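Local coordinates for variant surface glycoprotein MITat 1.13 (Trypanosoma brucei, PDB 6Z8H) that probably forms, with many copies of itself, the dense surface coat through which the trypanosome evades the immune response of its host, at residues L191-V205 and N219-K233. Numbering follows the deposited sequence.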
loop_
_atom_site.group_PDB
_atom_site.type_symbol
_atom_site.label_atom_id
_atom_site.label_comp_id
_atom_site.label_asym_id
_atom_site.label_seq_id
_atom_site.Cartn_x
_atom_site.Cartn_y
_atom_site.Cartn_z
ATOM N N LEU A 191 12.141 4.105 -21.889
ATOM C CA LEU A 191 11.394 4.607 -23.046
ATOM C C LEU A 191 11.853 5.946 -23.645
ATOM O O LEU A 191 12.151 6.013 -24.839
ATOM C CB LEU A 191 9.886 4.665 -22.777
ATOM C CG LEU A 191 9.296 3.354 -22.226
ATOM C CD1 LEU A 191 7.846 3.594 -21.878
ATOM C CD2 LEU A 191 9.412 2.217 -23.224
ATOM N N ILE A 192 11.884 7.021 -22.867
ATOM C CA ILE A 192 12.258 8.348 -23.358
ATOM C C ILE A 192 13.486 8.807 -22.586
ATOM O O ILE A 192 13.462 8.867 -21.340
ATOM C CB ILE A 192 11.101 9.356 -23.230
ATOM C CG1 ILE A 192 9.922 8.930 -24.113
ATOM C CG2 ILE A 192 11.594 10.748 -23.555
ATOM C CD1 ILE A 192 8.676 9.807 -23.963
ATOM N N THR A 193 14.574 9.059 -23.316
ATOM C CA THR A 193 15.768 9.692 -22.782
ATOM C C THR A 193 16.140 11.012 -23.460
ATOM O O THR A 193 16.966 11.754 -22.914
ATOM C CB THR A 193 16.966 8.740 -22.905
ATOM O OG1 THR A 193 17.094 8.285 -24.258
ATOM C CG2 THR A 193 16.767 7.544 -22.053
ATOM N N HIS A 194 15.572 11.329 -24.626
ATOM C CA HIS A 194 15.969 12.497 -25.396
ATOM C C HIS A 194 14.738 13.137 -26.006
ATOM O O HIS A 194 13.794 12.451 -26.417
ATOM C CB HIS A 194 16.956 12.127 -26.511
ATOM C CG HIS A 194 18.276 11.658 -25.996
ATOM N ND1 HIS A 194 18.500 10.355 -25.619
ATOM C CD2 HIS A 194 19.434 12.321 -25.769
ATOM C CE1 HIS A 194 19.744 10.229 -25.193
ATOM N NE2 HIS A 194 20.336 11.405 -25.282
ATOM N N GLY A 195 14.800 14.455 -26.124
ATOM C CA GLY A 195 13.841 15.209 -26.898
ATOM C C GLY A 195 14.531 15.615 -28.188
ATOM O O GLY A 195 15.736 15.838 -28.202
ATOM N N HIS A 196 13.766 15.711 -29.281
ATOM C CA HIS A 196 14.303 15.949 -30.616
ATOM C C HIS A 196 13.635 17.168 -31.211
ATOM O O HIS A 196 12.403 17.254 -31.268
ATOM C CB HIS A 196 14.043 14.740 -31.513
ATOM C CG HIS A 196 14.556 13.466 -30.930
ATOM N ND1 HIS A 196 15.875 13.296 -30.571
ATOM C CD2 HIS A 196 13.938 12.292 -30.659
ATOM C CE1 HIS A 196 16.042 12.080 -30.073
ATOM N NE2 HIS A 196 14.878 11.452 -30.105
ATOM N N LEU A 197 14.459 18.063 -31.718
ATOM C CA LEU A 197 13.972 19.195 -32.477
ATOM C C LEU A 197 13.883 18.720 -33.922
ATOM O O LEU A 197 14.919 18.433 -34.542
ATOM C CB LEU A 197 14.948 20.350 -32.331
ATOM C CG LEU A 197 14.752 21.505 -33.309
ATOM C CD1 LEU A 197 13.339 22.067 -33.262
ATOM C CD2 LEU A 197 15.782 22.598 -33.026
ATOM N N ASP A 198 12.656 18.471 -34.392
ATOM C CA ASP A 198 12.397 18.082 -35.778
ATOM C C ASP A 198 12.189 19.336 -36.615
ATOM O O ASP A 198 11.497 20.272 -36.202
ATOM C CB ASP A 198 11.155 17.192 -35.890
ATOM C CG ASP A 198 11.350 15.825 -35.253
ATOM O OD1 ASP A 198 12.476 15.263 -35.326
ATOM O OD2 ASP A 198 10.356 15.319 -34.690
ATOM N N ALA A 199 12.809 19.366 -37.800
ATOM C CA ALA A 199 12.745 20.550 -38.644
ATOM C C ALA A 199 12.474 20.156 -40.081
ATOM O O ALA A 199 12.947 19.118 -40.555
ATOM C CB ALA A 199 14.041 21.352 -38.542
ATOM N N THR A 200 11.649 20.971 -40.737
ATOM C CA THR A 200 11.381 20.866 -42.175
ATOM C C THR A 200 11.320 22.272 -42.754
ATOM O O THR A 200 10.595 23.122 -42.224
ATOM C CB THR A 200 10.023 20.191 -42.442
ATOM O OG1 THR A 200 9.918 18.984 -41.655
ATOM C CG2 THR A 200 9.822 19.884 -43.913
ATOM N N CYS A 201 12.063 22.511 -43.841
ATOM C CA CYS A 201 12.045 23.791 -44.541
ATOM C C CYS A 201 11.827 23.579 -46.028
ATOM O O CYS A 201 12.167 22.553 -46.631
ATOM C CB CYS A 201 13.294 24.621 -44.236
ATOM S SG CYS A 201 13.308 26.341 -44.880
ATOM N N ALA A 202 11.201 24.550 -46.615
ATOM C CA ALA A 202 10.947 24.385 -48.033
ATOM C C ALA A 202 10.785 25.778 -48.575
ATOM O O ALA A 202 9.845 26.461 -48.174
ATOM C CB ALA A 202 9.679 23.575 -48.250
ATOM N N SER A 203 11.684 26.175 -49.461
ATOM C CA SER A 203 11.674 27.479 -50.091
ATOM C C SER A 203 11.380 27.288 -51.567
ATOM O O SER A 203 11.534 26.186 -52.105
ATOM C CB SER A 203 13.029 28.154 -49.873
ATOM O OG SER A 203 14.073 27.258 -50.218
ATOM N N GLY A 204 10.895 28.355 -52.187
ATOM C CA GLY A 204 10.517 28.332 -53.584
ATOM C C GLY A 204 9.040 28.029 -53.787
ATOM O O GLY A 204 8.334 27.566 -52.883
ATOM N N VAL A 205 8.588 28.310 -55.017
ATOM C CA VAL A 205 7.202 28.059 -55.395
ATOM C C VAL A 205 6.982 26.556 -55.471
ATOM O O VAL A 205 7.772 25.822 -56.080
ATOM C CB VAL A 205 6.856 28.736 -56.735
ATOM C CG1 VAL A 205 5.338 28.656 -57.000
ATOM C CG2 VAL A 205 7.327 30.179 -56.772
ATOM N N ASN A 219 7.112 31.835 -50.465
ATOM C CA ASN A 219 6.380 30.580 -50.542
ATOM C C ASN A 219 6.890 29.557 -49.535
ATOM O O ASN A 219 6.449 28.414 -49.575
ATOM C CB ASN A 219 6.455 29.992 -51.951
ATOM C CG ASN A 219 5.883 30.918 -52.982
ATOM O OD1 ASN A 219 4.668 30.958 -53.190
ATOM N ND2 ASN A 219 6.750 31.685 -53.627
ATOM N N THR A 220 7.844 29.928 -48.686
ATOM C CA THR A 220 8.544 28.961 -47.837
ATOM C C THR A 220 7.672 28.414 -46.697
ATOM O O THR A 220 6.877 29.138 -46.097
ATOM C CB THR A 220 9.825 29.612 -47.282
ATOM O OG1 THR A 220 10.759 29.875 -48.344
ATOM C CG2 THR A 220 10.522 28.715 -46.248
ATOM N N HIS A 221 7.749 27.099 -46.494
ATOM C CA HIS A 221 7.163 26.442 -45.329
ATOM C C HIS A 221 8.277 26.061 -44.365
ATOM O O HIS A 221 9.218 25.358 -44.741
ATOM C CB HIS A 221 6.347 25.200 -45.702
ATOM C CG HIS A 221 5.081 25.505 -46.448
ATOM N ND1 HIS A 221 4.067 24.583 -46.607
ATOM C CD2 HIS A 221 4.668 26.627 -47.084
ATOM C CE1 HIS A 221 3.087 25.124 -47.309
ATOM N NE2 HIS A 221 3.419 26.367 -47.598
ATOM N N LEU A 222 8.150 26.494 -43.114
ATOM C CA LEU A 222 9.120 26.193 -42.065
ATOM C C LEU A 222 8.364 25.522 -40.937
ATOM O O LEU A 222 7.438 26.124 -40.393
ATOM C CB LEU A 222 9.764 27.470 -41.529
ATOM C CG LEU A 222 10.786 27.423 -40.388
ATOM C CD1 LEU A 222 11.978 26.575 -40.716
ATOM C CD2 LEU A 222 11.229 28.863 -40.084
ATOM N N THR A 223 8.742 24.289 -40.619
ATOM C CA THR A 223 8.021 23.479 -39.626
ATOM C C THR A 223 9.016 23.044 -38.557
ATOM O O THR A 223 10.049 22.501 -38.888
ATOM C CB THR A 223 7.357 22.223 -40.167
ATOM O OG1 THR A 223 6.658 22.528 -41.369
ATOM C CG2 THR A 223 6.419 21.590 -39.167
ATOM N N LEU A 224 8.736 23.362 -37.306
ATOM C CA LEU A 224 9.534 22.935 -36.162
ATOM C C LEU A 224 8.652 22.173 -35.181
ATOM O O LEU A 224 7.582 22.654 -34.815
ATOM C CB LEU A 224 10.168 24.142 -35.482
ATOM C CG LEU A 224 10.949 25.045 -36.450
ATOM C CD1 LEU A 224 11.494 26.256 -35.742
ATOM C CD2 LEU A 224 12.077 24.254 -37.058
ATOM N N GLY A 225 9.082 20.959 -34.822
ATOM C CA GLY A 225 8.315 20.103 -33.947
ATOM C C GLY A 225 9.205 19.490 -32.884
ATOM O O GLY A 225 10.442 19.547 -32.939
ATOM N N LEU A 226 8.540 18.892 -31.899
ATOM C CA LEU A 226 9.207 18.221 -30.789
ATOM C C LEU A 226 8.725 16.781 -30.681
ATOM O O LEU A 226 7.519 16.522 -30.592
ATOM C CB LEU A 226 8.927 18.961 -29.482
ATOM C CG LEU A 226 9.414 18.296 -28.188
ATOM C CD1 LEU A 226 10.896 18.087 -28.246
ATOM C CD2 LEU A 226 9.032 19.171 -27.002
ATOM N N THR A 227 9.658 15.856 -30.762
ATOM C CA THR A 227 9.365 14.447 -30.508
ATOM C C THR A 227 10.342 13.920 -29.467
ATOM O O THR A 227 11.265 14.612 -29.030
ATOM C CB THR A 227 9.414 13.589 -31.782
ATOM O OG1 THR A 227 10.664 13.837 -32.430
ATOM C CG2 THR A 227 8.234 13.886 -32.689
ATOM N N PHE A 228 10.129 12.674 -29.069
ATOM C CA PHE A 228 10.901 12.055 -28.001
ATOM C C PHE A 228 11.240 10.633 -28.421
ATOM O O PHE A 228 10.471 9.994 -29.148
ATOM C CB PHE A 228 10.131 12.000 -26.670
ATOM C CG PHE A 228 9.840 13.343 -26.073
ATOM C CD1 PHE A 228 10.810 14.031 -25.368
ATOM C CD2 PHE A 228 8.585 13.899 -26.192
ATOM C CE1 PHE A 228 10.554 15.275 -24.820
ATOM C CE2 PHE A 228 8.307 15.143 -25.623
ATOM C CZ PHE A 228 9.297 15.825 -24.934
ATOM N N SER A 229 12.365 10.118 -27.919
ATOM C CA SER A 229 12.728 8.723 -28.139
ATOM C C SER A 229 13.750 8.291 -27.093
ATOM O O SER A 229 14.122 9.050 -26.190
ATOM C CB SER A 229 13.246 8.494 -29.572
ATOM O OG SER A 229 14.648 8.750 -29.705
ATOM N N GLY A 230 14.196 7.048 -27.228
ATOM C CA GLY A 230 15.169 6.425 -26.360
ATOM C C GLY A 230 16.608 6.555 -26.810
ATOM O O GLY A 230 17.488 5.937 -26.203
ATOM N N SER A 231 16.889 7.361 -27.828
ATOM C CA SER A 231 18.255 7.507 -28.300
ATOM C C SER A 231 18.489 8.933 -28.776
ATOM O O SER A 231 17.584 9.582 -29.306
ATOM C CB SER A 231 18.534 6.575 -29.486
ATOM O OG SER A 231 18.115 5.263 -29.229
ATOM N N SER A 232 19.726 9.400 -28.622
ATOM C CA SER A 232 20.098 10.685 -29.200
ATOM C C SER A 232 20.068 10.617 -30.726
ATOM O O SER A 232 20.406 9.598 -31.331
ATOM C CB SER A 232 21.491 11.091 -28.715
ATOM O OG SER A 232 21.829 12.388 -29.138
ATOM N N LYS A 233 19.687 11.734 -31.355
ATOM C CA LYS A 233 19.602 11.840 -32.811
ATOM C C LYS A 233 20.207 13.151 -33.299
ATOM O O LYS A 233 20.012 14.213 -32.697
ATOM C CB LYS A 233 18.136 11.755 -33.316
ATOM C CG LYS A 233 17.465 10.389 -33.109
ATOM C CD LYS A 233 15.929 10.456 -33.018
ATOM C CE LYS A 233 15.239 10.294 -34.359
ATOM N NZ LYS A 233 13.764 10.119 -34.230
HETATM O O HOH W 1 9.643 19.538 -38.845
HETATM O O HOH W 2 7.897 22.717 -43.729
#
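K233 CD lies over one face of the H196 imidazole in a CH-pi contact, 3.4 Å from the ring centroid; the backbone O of H194 lies more loosely above the opposite face, toward the rim, while S229 CB and S231 O lie at the ring's edge, in plane. A second CH-pi contact puts S232 CB over a face of the H194 ring. Both rings stand on strand 194-202, which pairs antiparallel with strand 221-229 in the five-stranded sheet at one end of this elongated coat protein. At the edge of the H196 ring, NE2 and S229 OG share a fairly straight hydrogen bond of 2.7 Å (161°). With ND1 bonded to S251 OG on strand 247-253, both ring nitrogens are engaged and the ring's rotation is fixed. S231 N donates to S229 OG, closing an ST turn that carries the chain back over the histidines. At this end the ladder closes with a classic beta bulge: T193 N and H194 N both donate to S229 O, at 2.9 and 3.1 Å. With H196, D198 and T200 lies a polar face, on which T227 OG1, set between its backbone N and carbonyl carbon (chi1 52°), donates to D198 OD2 on the syn side at 2.7 Å, 31° out of the carboxylate plane. On the apolar face L224 CD2 rests on A199 CB, and at its end F228 CB meets I192 CG2 from the preceding loop. L224 also packs on L224 of the second subunit, and L197 on its L157, so this face joins the dimer contact. Farther along, two waters link the T200-T223 pair, one held by T200 OG1 at 2.9 Å and donating to T223 O, the other 2.7 Å from T223 OG1 and donating only weakly to T200 O.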